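Local coordinates for acyl-CoA hydrolase (PDB 1VPM), which binds coenzyme A and probably hydrolyses long-chain fatty acyl-CoA thioesters, as a hotdog-fold member of the acyl-CoA hydrolase family, at residues E89-H94 against E146-L151. Numbering follows the deposited sequence.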
loop_
_atom_site.group_PDB
_atom_site.type_symbol
_atom_site.label_atom_id
_atom_site.label_comp_id
_atom_site.label_asym_id
_atom_site.label_seq_id
_atom_site.Cartn_x
_atom_site.Cartn_y
_atom_site.Cartn_z
ATOM N N GLU A 89 -11.772 -1.752 19.207
ATOM C CA GLU A 89 -13.169 -1.394 19.455
ATOM C C GLU A 89 -13.247 0.052 19.868
ATOM O O GLU A 89 -12.499 0.464 20.730
ATOM C CB GLU A 89 -13.761 -2.283 20.554
ATOM C CG GLU A 89 -15.232 -1.997 20.841
ATOM C CD GLU A 89 -15.786 -2.775 22.017
ATOM O OE1 GLU A 89 -15.053 -3.468 22.750
ATOM O OE2 GLU A 89 -17.004 -2.714 22.205
ATOM N N GLY A 90 -14.154 0.781 19.266
ATOM C CA GLY A 90 -14.329 2.182 19.531
ATOM C C GLY A 90 -15.797 2.503 19.794
ATOM O O GLY A 90 -16.687 1.833 19.229
ATOM N N PHE A 91 -16.017 3.482 20.641
ATOM C CA PHE A 91 -17.339 4.094 20.788
ATOM C C PHE A 91 -17.270 5.492 21.337
ATOM O O PHE A 91 -16.322 5.868 22.021
ATOM C CB PHE A 91 -18.260 3.209 21.629
ATOM C CG PHE A 91 -17.674 2.733 22.907
ATOM C CD1 PHE A 91 -16.985 1.527 22.972
ATOM C CD2 PHE A 91 -17.893 3.432 24.073
ATOM C CE1 PHE A 91 -16.506 1.064 24.178
ATOM C CE2 PHE A 91 -17.419 2.963 25.279
ATOM C CZ PHE A 91 -16.740 1.763 25.323
ATOM N N VAL A 92 -18.291 6.270 20.985
ATOM C CA VAL A 92 -18.437 7.634 21.471
ATOM C C VAL A 92 -18.845 7.533 22.926
ATOM O O VAL A 92 -19.817 6.854 23.259
ATOM C CB VAL A 92 -19.491 8.425 20.638
ATOM C CG1 VAL A 92 -19.743 9.768 21.252
ATOM C CG2 VAL A 92 -19.033 8.593 19.246
ATOM N N THR A 93 -18.145 8.278 23.789
ATOM C CA THR A 93 -18.366 8.232 25.217
ATOM C C THR A 93 -19.033 9.488 25.727
ATOM O O THR A 93 -19.679 9.440 26.764
ATOM C CB THR A 93 -17.046 8.116 25.992
ATOM O OG1 THR A 93 -16.121 9.085 25.532
ATOM C CG2 THR A 93 -16.468 6.785 25.781
ATOM N N HIS A 94 -18.927 10.581 24.982
ATOM C CA HIS A 94 -19.414 11.920 25.440
ATOM C C HIS A 94 -19.291 12.891 24.280
ATOM O O HIS A 94 -18.500 12.703 23.396
ATOM C CB HIS A 94 -18.583 12.457 26.630
ATOM C CG HIS A 94 -19.183 13.633 27.359
ATOM N ND1 HIS A 94 -18.700 14.919 27.226
ATOM C CD2 HIS A 94 -20.143 13.692 28.317
ATOM C CE1 HIS A 94 -19.374 15.727 28.027
ATOM N NE2 HIS A 94 -20.259 15.016 28.700
ATOM N N GLU A 146 -22.705 0.065 32.513
ATOM C CA GLU A 146 -22.062 0.760 33.604
ATOM C C GLU A 146 -20.724 1.373 33.221
ATOM O O GLU A 146 -20.390 2.465 33.656
ATOM C CB GLU A 146 -21.925 -0.128 34.865
ATOM C CG GLU A 146 -23.242 -0.562 35.501
ATOM C CD GLU A 146 -24.149 0.609 35.852
ATOM O OE1 GLU A 146 -23.665 1.671 36.320
ATOM O OE2 GLU A 146 -25.355 0.462 35.692
ATOM N N GLU A 147 -19.999 0.692 32.344
ATOM C CA GLU A 147 -18.739 1.220 31.800
ATOM C C GLU A 147 -18.971 2.545 31.037
ATOM O O GLU A 147 -18.341 3.579 31.322
ATOM C CB GLU A 147 -18.134 0.195 30.881
ATOM C CG GLU A 147 -16.808 0.574 30.227
ATOM C CD GLU A 147 -16.299 -0.514 29.318
ATOM O OE1 GLU A 147 -16.938 -0.718 28.273
ATOM O OE2 GLU A 147 -15.263 -1.142 29.604
ATOM N N GLU A 148 -19.970 2.538 30.165
ATOM C CA GLU A 148 -20.378 3.742 29.432
ATOM C C GLU A 148 -20.796 4.887 30.349
ATOM O O GLU A 148 -20.384 6.034 30.150
ATOM C CB GLU A 148 -21.496 3.445 28.419
ATOM C CG GLU A 148 -21.081 2.580 27.251
ATOM C CD GLU A 148 -22.239 1.907 26.567
ATOM O OE1 GLU A 148 -23.408 2.182 26.853
ATOM O OE2 GLU A 148 -21.955 1.083 25.669
ATOM N N LYS A 149 -21.567 4.597 31.401
ATOM C CA LYS A 149 -21.986 5.644 32.317
ATOM C C LYS A 149 -20.775 6.209 33.018
ATOM O O LYS A 149 -20.663 7.431 33.209
ATOM C CB LYS A 149 -22.962 5.096 33.335
ATOM C CG LYS A 149 -24.308 4.736 32.709
ATOM C CD LYS A 149 -25.163 4.100 33.772
ATOM C CE LYS A 149 -26.302 3.299 33.306
ATOM N NZ LYS A 149 -26.904 2.740 34.611
ATOM N N ARG A 150 -19.851 5.331 33.432
ATOM C CA ARG A 150 -18.649 5.803 34.124
ATOM C C ARG A 150 -17.793 6.711 33.194
ATOM O O ARG A 150 -17.331 7.768 33.618
ATOM C CB ARG A 150 -17.842 4.629 34.689
ATOM C CG ARG A 150 -16.427 4.968 35.074
ATOM C CD ARG A 150 -15.717 3.848 35.787
ATOM N NE ARG A 150 -15.612 2.645 34.982
ATOM C CZ ARG A 150 -14.629 2.413 34.113
ATOM N NH1 ARG A 150 -13.606 3.272 33.954
ATOM N NH2 ARG A 150 -14.621 1.283 33.457
ATOM N N LEU A 151 -17.607 6.312 31.944
ATOM C CA LEU A 151 -16.839 7.099 30.989
ATOM C C LEU A 151 -17.534 8.435 30.704
ATOM O O LEU A 151 -16.864 9.450 30.568
ATOM C CB LEU A 151 -16.544 6.319 29.740
ATOM C CG LEU A 151 -15.635 5.100 29.941
ATOM C CD1 LEU A 151 -15.337 4.352 28.644
ATOM C CD2 LEU A 151 -14.342 5.466 30.632
HETATM O O HOH W 1 -20.318 6.850 27.519
#
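Thr-93 and Leu-151 mark the nearest backbone approach, 6.1 Å between their CA atoms, where strand 89-94 passes helix 146-151 with the axes 8.0 Å apart and inclined at 48°. No direct hydrogen bond joins the two; the contact is mostly apolar. The methyl CG2 of Thr-93 lies 3.9 Å from CD1 of Leu-151 and also touches its CB. With chi1 at 49°, Thr-93 sets this methyl anti to its carbonyl carbon, while OG1 hydrogen-bonds Glu-101 on the adjoining strand. The ring of Phe-91 reaches the helix with its outer end: CE2 lies 4.2 Å from CD1 of Leu-151 and equally near CG of Glu-148. CZ comes 3.9 Å from OE1 of Glu-147, whose extended chain carries the carboxylate to the ring, their planes 29° apart. Glu-148 thus offers the ring its CG methylene, while its OE1 accepts from the backbone N of Gln-144; Glu-147 instead brings a carboxylate oxygen, with OE2 salt-bridged to Arg-105. A water bridges the backbones, donating to O of Thr-93 and O of Glu-148, 2.8 Å from each. The start of C-terminal helix 146-166 thus packs on the hotdog sheet, against strand 85-95 beside strand 99-109, whose Tyr-103 meets the Phe-91 ring, while Val-92 faces helix 43-62.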